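Local coordinates for protein eukaryotic translation initiation factor 4 gamma 2 (Homo sapiens, PDB 4IUL) that probably acts in translation initiation, its MIF4G domain of HEAT repeats providing the surface that interacts with the RNA helicase eIF4A, at residues E36-L41 with Y77-L82; D65-E70 with I156-E161; D118-R123 with H174-T179. All coordinates share one frame; numbering follows the deposited sequence.

Contact 1 (E36-L41 with Y77-L82)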
loop_
_atom_site.group_PDB
_atom_site.type_symbol
_atom_site.label_atom_id
_atom_site.label_comp_id
_atom_site.label_asym_id
_atom_site.label_seq_id
_atom_site.Cartn_x
_atom_site.Cartn_y
_atom_site.Cartn_z
ATOM N N GLU A 36 20.061 4.802 -4.719
ATOM C CA GLU A 36 21.278 5.597 -4.832
ATOM C C GLU A 36 21.026 7.031 -5.290
ATOM O O GLU A 36 21.759 7.944 -4.907
ATOM C CB GLU A 36 22.265 4.918 -5.787
ATOM C CG GLU A 36 23.588 5.661 -5.939
ATOM C CD GLU A 36 24.580 4.925 -6.826
ATOM O OE1 GLU A 36 24.261 4.692 -8.014
ATOM O OE2 GLU A 36 25.679 4.582 -6.333
ATOM N N LYS A 37 19.998 7.232 -6.110
ATOM C CA LYS A 37 19.676 8.571 -6.597
ATOM C C LYS A 37 18.577 9.249 -5.782
ATOM O O LYS A 37 18.334 10.449 -5.940
ATOM C CB LYS A 37 19.225 8.524 -8.059
ATOM C CG LYS A 37 20.313 8.251 -9.085
ATOM C CD LYS A 37 19.726 8.385 -10.484
ATOM C CE LYS A 37 20.752 8.158 -11.574
ATOM N NZ LYS A 37 20.138 8.372 -12.921
ATOM N N PHE A 38 17.920 8.486 -4.913
ATOM C CA PHE A 38 16.823 9.018 -4.113
ATOM C C PHE A 38 17.032 10.443 -3.628
ATOM O O PHE A 38 16.344 11.369 -4.058
ATOM C CB PHE A 38 16.547 8.135 -2.893
ATOM C CG PHE A 38 15.296 8.521 -2.148
ATOM C CD1 PHE A 38 14.054 8.043 -2.554
ATOM C CD2 PHE A 38 15.353 9.403 -1.073
ATOM C CE1 PHE A 38 12.882 8.441 -1.898
ATOM C CE2 PHE A 38 14.189 9.805 -0.414
ATOM C CZ PHE A 38 12.952 9.322 -0.829
ATOM N N ASP A 39 17.985 10.606 -2.722
ATOM C CA ASP A 39 18.287 11.899 -2.131
ATOM C C ASP A 39 18.239 13.079 -3.089
ATOM O O ASP A 39 17.618 14.095 -2.784
ATOM C CB ASP A 39 19.645 11.828 -1.432
ATOM C CG ASP A 39 19.621 10.906 -0.216
ATOM O OD1 ASP A 39 20.707 10.495 0.249
ATOM O OD2 ASP A 39 18.515 10.598 0.281
ATOM N N LYS A 40 18.872 12.942 -4.250
ATOM C CA LYS A 40 18.909 14.020 -5.238
ATOM C C LYS A 40 17.594 14.242 -5.991
ATOM O O LYS A 40 17.123 15.374 -6.113
ATOM C CB LYS A 40 20.030 13.763 -6.248
ATOM C CG LYS A 40 20.146 14.826 -7.337
ATOM C CD LYS A 40 21.191 14.448 -8.380
ATOM C CE LYS A 40 21.335 15.534 -9.438
ATOM N NZ LYS A 40 22.295 15.143 -10.511
ATOM N N LEU A 41 17.012 13.166 -6.509
ATOM C CA LEU A 41 15.768 13.268 -7.263
ATOM C C LEU A 41 14.629 13.705 -6.354
ATOM O O LEU A 41 13.695 14.379 -6.789
ATOM C CB LEU A 41 15.436 11.924 -7.911
ATOM C CG LEU A 41 16.526 11.369 -8.830
ATOM C CD1 LEU A 41 16.119 10.008 -9.368
ATOM C CD2 LEU A 41 16.774 12.347 -9.966
ATOM N N TYR A 77 9.108 4.499 -2.679
ATOM C CA TYR A 77 8.035 5.441 -2.980
ATOM C C TYR A 77 7.329 5.907 -1.708
ATOM O O TYR A 77 6.887 7.054 -1.623
ATOM C CB TYR A 77 7.033 4.817 -3.960
ATOM C CG TYR A 77 7.678 4.381 -5.262
ATOM C CD1 TYR A 77 8.467 5.263 -6.001
ATOM C CD2 TYR A 77 7.545 3.071 -5.723
ATOM C CE1 TYR A 77 9.119 4.845 -7.165
ATOM C CE2 TYR A 77 8.191 2.643 -6.880
ATOM C CZ TYR A 77 8.979 3.533 -7.593
ATOM O OH TYR A 77 9.650 3.100 -8.713
ATOM N N ALA A 78 7.243 5.022 -0.719
ATOM C CA ALA A 78 6.602 5.369 0.548
ATOM C C ALA A 78 7.391 6.480 1.240
ATOM O O ALA A 78 6.811 7.367 1.865
ATOM C CB ALA A 78 6.514 4.140 1.456
ATOM N N GLN A 79 8.714 6.427 1.116
ATOM C CA GLN A 79 9.578 7.429 1.725
ATOM C C GLN A 79 9.407 8.759 0.989
ATOM O O GLN A 79 9.470 9.832 1.589
ATOM C CB GLN A 79 11.037 6.974 1.661
ATOM C CG GLN A 79 11.960 7.684 2.645
ATOM C CD GLN A 79 11.579 7.442 4.103
ATOM O OE1 GLN A 79 11.389 6.303 4.532
ATOM N NE2 GLN A 79 11.475 8.518 4.871
ATOM N N LEU A 80 9.183 8.680 -0.317
ATOM C CA LEU A 80 8.983 9.885 -1.116
ATOM C C LEU A 80 7.688 10.582 -0.669
ATOM O O LEU A 80 7.626 11.811 -0.564
ATOM C CB LEU A 80 8.912 9.518 -2.597
ATOM C CG LEU A 80 8.843 10.660 -3.606
ATOM C CD1 LEU A 80 10.091 11.537 -3.509
ATOM C CD2 LEU A 80 8.720 10.059 -5.005
ATOM N N CYS A 81 6.656 9.790 -0.389
ATOM C CA CYS A 81 5.386 10.347 0.064
ATOM C C CYS A 81 5.542 11.016 1.438
ATOM O O CYS A 81 4.927 12.057 1.703
ATOM C CB CYS A 81 4.315 9.250 0.107
ATOM S SG CYS A 81 3.769 8.687 -1.557
ATOM N N LEU A 82 6.373 10.432 2.300
ATOM C CA LEU A 82 6.604 10.994 3.632
ATOM C C LEU A 82 7.197 12.401 3.555
ATOM O O LEU A 82 6.730 13.312 4.233
ATOM C CB LEU A 82 7.540 10.098 4.441
ATOM C CG LEU A 82 8.023 10.656 5.793
ATOM C CD1 LEU A 82 6.826 10.980 6.702
ATOM C CD2 LEU A 82 8.943 9.625 6.466
#
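Phe-38 reaches across from helix 38-48 and sets the far end of its ring against Gln-79 and Leu-80 on helix 74-87. Its CG stands anti to the backbone N (chi1 -171°), which carries the ring straight out from its own helix toward the other. The leading atom is CZ, 3.9 Å from the CB of Gln-79. At the ring's edge, near its plane, lies the backbone N of Leu-80, 3.9 Å from Phe-38 CZ, while Phe-38 CE1 comes to 4.2 Å from the CB of Leu-80. Gln-79 touches the ring with the base of its chain alone: CB and CG lie by CZ, then a bend at chi2 (62°) turns the amide away, its plane steeply inclined to that of the ring. No hydrogen bond joins the segments, and the contact rests on one aromatic tip against aliphatic carbons and a helix backbone. Around it, the Phe-38 ring also touches Leu-33 in the preceding loop, and Leu-80 packs on Cys-42 and Leu-45 farther along helix 38-48. From the same helix 74-87, Tyr-77 reaches helix 53-69 and, with Ala-78, helix 141-163.

Contact 2 (D65-E70 with I156-E161); sequences DKALEE and IKFIGE
A methyl group seated on an aromatic face defines this contact: Ala-67, near the C-terminal end of helix 53-69, meets Phe-158 of helix 141-163 in a buried CH-pi interaction close to the centre of the chain. The CB of Ala-67 lies 3.7 Å from the centroid of the Phe-158 ring and only 7° off the ring normal. It is therefore almost exactly centred, and all six ring carbons are at nearly the same distance from it, with CD2 at 3.8 Å from Ala-67 CB. Phe-158 presents this face because its CG is anti to the backbone N (chi1 -177°), sending the ring out toward helix 53-69, and chi2 of 46° turns it broadside to the methyl. The short alanine side chain is consistent with the close backbones, 7.0 Å between the CA atoms of Ala-67 and Phe-158. Leu-68 adds a looser touch, its CD1 standing 4.5 Å from Phe-158 CD2 in an oblique approach. The same ring also packs on Ser-74 of helix 74-87 and on Leu-116 of helix 107-127, which places it where several helices of the domain converge. Replacing Phe-158 by an alanine would probably leave the methyl of Ala-67 without its aromatic seat and open a gap between helices 53-69 and 141-163. Farther along 65-70, the carbonyl O of Lys-66 accepts from the backbone N of both Glu-69 and Glu-70. Charged groups turn elsewhere: Glu-69 makes a salt bridge with Arg-27, and Lys-66 hydrogen-bonds Asn-31. With no hydrogen bond or salt bridge between the two segments, the join is wholly apolar, depending on shape and dispersion between a methyl and a ring face.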
loop_
_atom_site.group_PDB
_atom_site.type_symbol
_atom_site.label_atom_id
_atom_site.label_comp_id
_atom_site.label_asym_id
_atom_site.label_seq_id
_atom_site.Cartn_x
_atom_site.Cartn_y
_atom_site.Cartn_z
ATOM N N ASP A 65 0.843 5.467 -9.486
ATOM C CA ASP A 65 0.919 4.819 -10.805
ATOM C C ASP A 65 2.202 3.967 -10.853
ATOM O O ASP A 65 2.163 2.771 -11.142
ATOM C CB ASP A 65 1.006 5.880 -11.918
ATOM C CG ASP A 65 -0.309 6.081 -12.670
ATOM O OD1 ASP A 65 -1.357 5.551 -12.225
ATOM O OD2 ASP A 65 -0.282 6.787 -13.714
ATOM N N LYS A 66 3.332 4.609 -10.571
ATOM C CA LYS A 66 4.640 3.950 -10.590
ATOM C C LYS A 66 4.776 2.850 -9.529
ATOM O O LYS A 66 5.358 1.801 -9.802
ATOM C CB LYS A 66 5.753 4.986 -10.399
ATOM C CG LYS A 66 7.166 4.456 -10.613
ATOM C CD LYS A 66 7.383 4.017 -12.056
ATOM C CE LYS A 66 8.827 3.606 -12.312
ATOM N NZ LYS A 66 9.075 3.319 -13.757
ATOM N N ALA A 67 4.234 3.085 -8.334
ATOM C CA ALA A 67 4.310 2.100 -7.257
ATOM C C ALA A 67 3.690 0.764 -7.654
ATOM O O ALA A 67 4.242 -0.297 -7.351
ATOM C CB ALA A 67 3.630 2.638 -5.984
ATOM N N LEU A 68 2.543 0.800 -8.325
ATOM C CA LEU A 68 1.918 -0.445 -8.744
ATOM C C LEU A 68 2.575 -1.075 -9.973
ATOM O O LEU A 68 2.270 -2.215 -10.323
ATOM C CB LEU A 68 0.417 -0.254 -8.964
ATOM C CG LEU A 68 -0.388 -0.516 -7.680
ATOM C CD1 LEU A 68 -0.029 0.516 -6.620
ATOM C CD2 LEU A 68 -1.869 -0.474 -7.977
ATOM N N GLU A 69 3.482 -0.343 -10.620
ATOM C CA GLU A 69 4.190 -0.884 -11.772
ATOM C C GLU A 69 5.464 -1.580 -11.275
ATOM O O GLU A 69 5.882 -2.588 -11.836
ATOM C CB GLU A 69 4.552 0.225 -12.774
ATOM C CG GLU A 69 3.352 1.058 -13.227
ATOM C CD GLU A 69 3.689 2.092 -14.292
ATOM O OE1 GLU A 69 4.761 2.728 -14.224
ATOM O OE2 GLU A 69 2.863 2.285 -15.199
ATOM N N GLU A 70 6.064 -1.045 -10.213
ATOM C CA GLU A 70 7.286 -1.613 -9.635
ATOM C C GLU A 70 7.153 -1.782 -8.109
ATOM O O GLU A 70 7.855 -1.121 -7.340
ATOM C CB GLU A 70 8.477 -0.698 -9.929
ATOM C CG GLU A 70 8.630 -0.274 -11.381
ATOM C CD GLU A 70 8.934 -1.437 -12.317
ATOM O OE1 GLU A 70 9.772 -2.297 -11.954
ATOM O OE2 GLU A 70 8.344 -1.480 -13.422
ATOM N N ILE A 156 -1.375 -4.033 -2.171
ATOM C CA ILE A 156 -1.375 -4.283 -0.735
ATOM C C ILE A 156 -0.012 -4.022 -0.085
ATOM O O ILE A 156 0.052 -3.473 1.014
ATOM C CB ILE A 156 -1.837 -5.721 -0.430
ATOM C CG1 ILE A 156 -3.315 -5.863 -0.820
ATOM C CG2 ILE A 156 -1.643 -6.035 1.048
ATOM C CD1 ILE A 156 -3.861 -7.254 -0.681
ATOM N N LYS A 157 1.068 -4.398 -0.768
ATOM C CA LYS A 157 2.421 -4.192 -0.253
ATOM C C LYS A 157 2.753 -2.702 -0.121
ATOM O O LYS A 157 3.438 -2.289 0.819
ATOM C CB LYS A 157 3.437 -4.869 -1.174
ATOM C CG LYS A 157 4.900 -4.698 -0.777
ATOM C CD LYS A 157 5.814 -5.365 -1.813
ATOM C CE LYS A 157 7.297 -5.148 -1.514
ATOM N NZ LYS A 157 7.665 -5.681 -0.168
ATOM N N PHE A 158 2.272 -1.894 -1.062
ATOM C CA PHE A 158 2.523 -0.455 -1.015
ATOM C C PHE A 158 1.730 0.160 0.147
ATOM O O PHE A 158 2.219 1.053 0.845
ATOM C CB PHE A 158 2.141 0.194 -2.355
ATOM C CG PHE A 158 2.422 1.674 -2.423
ATOM C CD1 PHE A 158 3.639 2.188 -1.987
ATOM C CD2 PHE A 158 1.463 2.557 -2.917
ATOM C CE1 PHE A 158 3.899 3.568 -2.038
ATOM C CE2 PHE A 158 1.714 3.927 -2.972
ATOM C CZ PHE A 158 2.934 4.433 -2.531
ATOM N N ILE A 159 0.514 -0.336 0.357
ATOM C CA ILE A 159 -0.325 0.142 1.450
ATOM C C ILE A 159 0.377 -0.173 2.775
ATOM O O ILE A 159 0.465 0.676 3.666
ATOM C CB ILE A 159 -1.722 -0.519 1.396
ATOM C CG1 ILE A 159 -2.506 0.053 0.203
ATOM C CG2 ILE A 159 -2.481 -0.275 2.698
ATOM C CD1 ILE A 159 -3.790 -0.714 -0.140
ATOM N N GLY A 160 0.896 -1.391 2.896
ATOM C CA GLY A 160 1.602 -1.757 4.109
ATOM C C GLY A 160 2.735 -0.782 4.399
ATOM O O GLY A 160 2.868 -0.294 5.529
ATOM N N GLU A 161 3.542 -0.474 3.384
ATOM C CA GLU A 161 4.671 0.441 3.560
ATOM C C GLU A 161 4.274 1.859 3.968
ATOM O O GLU A 161 5.026 2.539 4.667
ATOM C CB GLU A 161 5.523 0.489 2.287
ATOM C CG GLU A 161 6.361 -0.765 2.053
ATOM C CD GLU A 161 7.364 -1.028 3.170
ATOM O OE1 GLU A 161 7.224 -2.054 3.868
ATOM O OE2 GLU A 161 8.292 -0.210 3.357
#

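Contact 3 (D118-R123 with H174-T179)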
loop_
_atom_site.group_PDB
_atom_site.type_symbol
_atom_site.label_atom_id
_atom_site.label_comp_id
_atom_site.label_asym_id
_atom_site.label_seq_id
_atom_site.Cartn_x
_atom_site.Cartn_y
_atom_site.Cartn_z
ATOM N N ASP A 118 -9.083 4.560 -3.568
ATOM C CA ASP A 118 -9.536 4.385 -4.950
ATOM C C ASP A 118 -8.843 3.220 -5.660
ATOM O O ASP A 118 -9.503 2.385 -6.282
ATOM C CB ASP A 118 -9.300 5.653 -5.780
ATOM C CG ASP A 118 -10.060 6.856 -5.257
ATOM O OD1 ASP A 118 -11.215 6.696 -4.800
ATOM O OD2 ASP A 118 -9.502 7.974 -5.325
ATOM N N GLU A 119 -7.515 3.172 -5.600
ATOM C CA GLU A 119 -6.811 2.077 -6.256
ATOM C C GLU A 119 -7.266 0.741 -5.676
ATOM O O GLU A 119 -7.472 -0.216 -6.417
ATOM C CB GLU A 119 -5.289 2.216 -6.109
ATOM C CG GLU A 119 -4.635 3.147 -7.121
ATOM C CD GLU A 119 -4.700 2.623 -8.553
ATOM O OE1 GLU A 119 -5.815 2.357 -9.045
ATOM O OE2 GLU A 119 -3.635 2.484 -9.196
ATOM N N PHE A 120 -7.449 0.681 -4.360
ATOM C CA PHE A 120 -7.870 -0.570 -3.742
ATOM C C PHE A 120 -9.210 -1.080 -4.268
ATOM O O PHE A 120 -9.379 -2.286 -4.456
ATOM C CB PHE A 120 -7.941 -0.455 -2.215
ATOM C CG PHE A 120 -8.063 -1.789 -1.521
ATOM C CD1 PHE A 120 -6.989 -2.678 -1.505
ATOM C CD2 PHE A 120 -9.250 -2.166 -0.909
ATOM C CE1 PHE A 120 -7.095 -3.919 -0.888
ATOM C CE2 PHE A 120 -9.368 -3.409 -0.289
ATOM C CZ PHE A 120 -8.288 -4.289 -0.277
ATOM N N GLU A 121 -10.159 -0.177 -4.500
ATOM C CA GLU A 121 -11.469 -0.580 -5.014
ATOM C C GLU A 121 -11.393 -1.049 -6.470
ATOM O O GLU A 121 -12.013 -2.046 -6.835
ATOM C CB GLU A 121 -12.474 0.571 -4.893
ATOM C CG GLU A 121 -13.027 0.804 -3.483
ATOM C CD GLU A 121 -13.813 2.119 -3.357
ATOM O OE1 GLU A 121 -14.422 2.572 -4.356
ATOM O OE2 GLU A 121 -13.833 2.694 -2.245
ATOM N N ASN A 122 -10.625 -0.345 -7.297
ATOM C CA ASN A 122 -10.497 -0.716 -8.705
ATOM C C ASN A 122 -9.732 -2.020 -8.913
ATOM O O ASN A 122 -10.092 -2.824 -9.774
ATOM C CB ASN A 122 -9.820 0.405 -9.500
ATOM C CG ASN A 122 -10.566 1.728 -9.390
ATOM O OD1 ASN A 122 -11.770 1.800 -9.643
ATOM N ND2 ASN A 122 -9.851 2.780 -9.011
ATOM N N ARG A 123 -8.682 -2.232 -8.127
ATOM C CA ARG A 123 -7.883 -3.447 -8.249
ATOM C C ARG A 123 -8.658 -4.667 -7.748
ATOM O O ARG A 123 -8.398 -5.798 -8.177
ATOM C CB ARG A 123 -6.567 -3.291 -7.485
ATOM C CG ARG A 123 -5.689 -2.157 -8.028
ATOM C CD ARG A 123 -5.206 -2.442 -9.447
ATOM N NE ARG A 123 -4.488 -1.305 -10.016
ATOM C CZ ARG A 123 -3.867 -1.314 -11.193
ATOM N NH1 ARG A 123 -3.866 -2.412 -11.941
ATOM N NH2 ARG A 123 -3.254 -0.218 -11.630
ATOM N N HIS A 174 -7.038 -3.340 7.642
ATOM C CA HIS A 174 -7.878 -4.489 8.002
ATOM C C HIS A 174 -8.558 -5.035 6.742
ATOM O O HIS A 174 -8.787 -6.237 6.618
ATOM C CB HIS A 174 -8.945 -4.095 9.042
ATOM C CG HIS A 174 -8.421 -4.002 10.443
ATOM N ND1 HIS A 174 -8.108 -5.114 11.196
ATOM C CD2 HIS A 174 -8.099 -2.929 11.207
ATOM C CE1 HIS A 174 -7.611 -4.730 12.359
ATOM N NE2 HIS A 174 -7.592 -3.409 12.390
ATOM N N LYS A 175 -8.871 -4.146 5.806
ATOM C CA LYS A 175 -9.528 -4.552 4.568
ATOM C C LYS A 175 -8.579 -5.393 3.707
ATOM O O LYS A 175 -9.017 -6.292 2.990
ATOM C CB LYS A 175 -9.999 -3.314 3.798
ATOM C CG LYS A 175 -11.368 -3.468 3.173
ATOM C CD LYS A 175 -11.968 -2.118 2.809
ATOM C CE LYS A 175 -12.251 -1.291 4.048
ATOM N NZ LYS A 175 -12.802 0.053 3.710
ATOM N N CYS A 176 -7.282 -5.096 3.778
ATOM C CA CYS A 176 -6.287 -5.853 3.036
ATOM C C CYS A 176 -6.172 -7.246 3.670
ATOM O O CYS A 176 -6.200 -8.262 2.978
ATOM C CB CYS A 176 -4.921 -5.150 3.084
ATOM S SG CYS A 176 -4.775 -3.648 2.067
ATOM N N ILE A 177 -6.044 -7.282 4.993
ATOM C CA ILE A 177 -5.919 -8.536 5.723
ATOM C C ILE A 177 -7.108 -9.457 5.470
ATOM O O ILE A 177 -6.939 -10.658 5.287
ATOM C CB ILE A 177 -5.807 -8.289 7.247
ATOM C CG1 ILE A 177 -4.468 -7.618 7.564
ATOM C CG2 ILE A 177 -5.966 -9.614 8.012
ATOM C CD1 ILE A 177 -4.262 -7.319 9.030
ATOM N N LYS A 178 -8.305 -8.884 5.465
ATOM C CA LYS A 178 -9.522 -9.656 5.249
ATOM C C LYS A 178 -9.568 -10.338 3.888
ATOM O O LYS A 178 -9.999 -11.488 3.787
ATOM C CB LYS A 178 -10.757 -8.764 5.406
ATOM C CG LYS A 178 -12.064 -9.511 5.199
ATOM C CD LYS A 178 -13.284 -8.671 5.568
ATOM C CE LYS A 178 -14.564 -9.494 5.433
ATOM N NZ LYS A 178 -15.771 -8.703 5.774
ATOM N N THR A 179 -9.130 -9.639 2.844
ATOM C CA THR A 179 -9.152 -10.222 1.509
ATOM C C THR A 179 -8.095 -11.312 1.340
ATOM O O THR A 179 -8.300 -12.270 0.597
ATOM C CB THR A 179 -8.952 -9.147 0.414
ATOM O OG1 THR A 179 -7.653 -8.565 0.538
ATOM C CG2 THR A 179 -9.997 -8.055 0.548
#
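Lys-175 is the first residue of 174-179 to meet Phe-120, the one side chain of 118-123 that touches this segment. Its CG lies 4.0 Å from Phe-120 CE2, so the aliphatic start of the lysine runs beside the ring. A bend at chi3 then carries the ammonium end away; Lys-175 NZ remains 6.6 Å from Glu-121 OE2, opposite in charge but not in contact. The main chain of Lys-175 takes part too, its carbonyl O being 3.9 Å from Phe-120 CZ. Cys-176 follows with a sulfur-aromatic contact. Its SG, anti to its own carbonyl carbon (chi1 -73°), approaches Phe-120 CE1 to 3.8 Å and lies obliquely to the ring, 42° off the normal. One turn after Lys-175, Thr-179 brings its CG2 to the ring's edge, 4.2 Å from Phe-120 CZ. Its OG1 points back along its own helix and donates to the carbonyl O of Cys-176 at 2.9 Å, a bond that satisfies the hydroxyl while the methyl is turned to the ring. Phe-120 thus has its outer carbons lodged among three residues of one helical turn. Met-152 of helix 141-163, the helix lying between these two in sequence, also touches the ring. The short axes of 118-123 and 174-179 run nearly parallel, 19° apart, yet 12.3 Å separates them, a wide spacing bridged by the aromatic side chain. Near-parallel helices with an intervening helix in the chain fit the repeated helical stacking of a HEAT-repeat domain such as MIF4G.

The three contacts follow one another through the helical stack, with contact 2 in the middle, its centre about 14 Å from that of contact 1 and about 12 Å from that of contact 3. Tyr-77 of contact 1 packs beside the Ala-67/Phe-158 pair, its CD2 3.7 Å from Ala-67 CA, and Ala-78 meets Glu-161. Toward contact 3, Leu-68 CD2 lies 3.4 Å from Arg-123 NE, and Ile-156 and Ile-159 both press on the Cys-176 sulfur. Contacts 1 and 3 do not touch, their nearest atoms being about 12 Å apart. Helices 53-69 and 141-163 therefore connect the two outer contacts within one MIF4G domain.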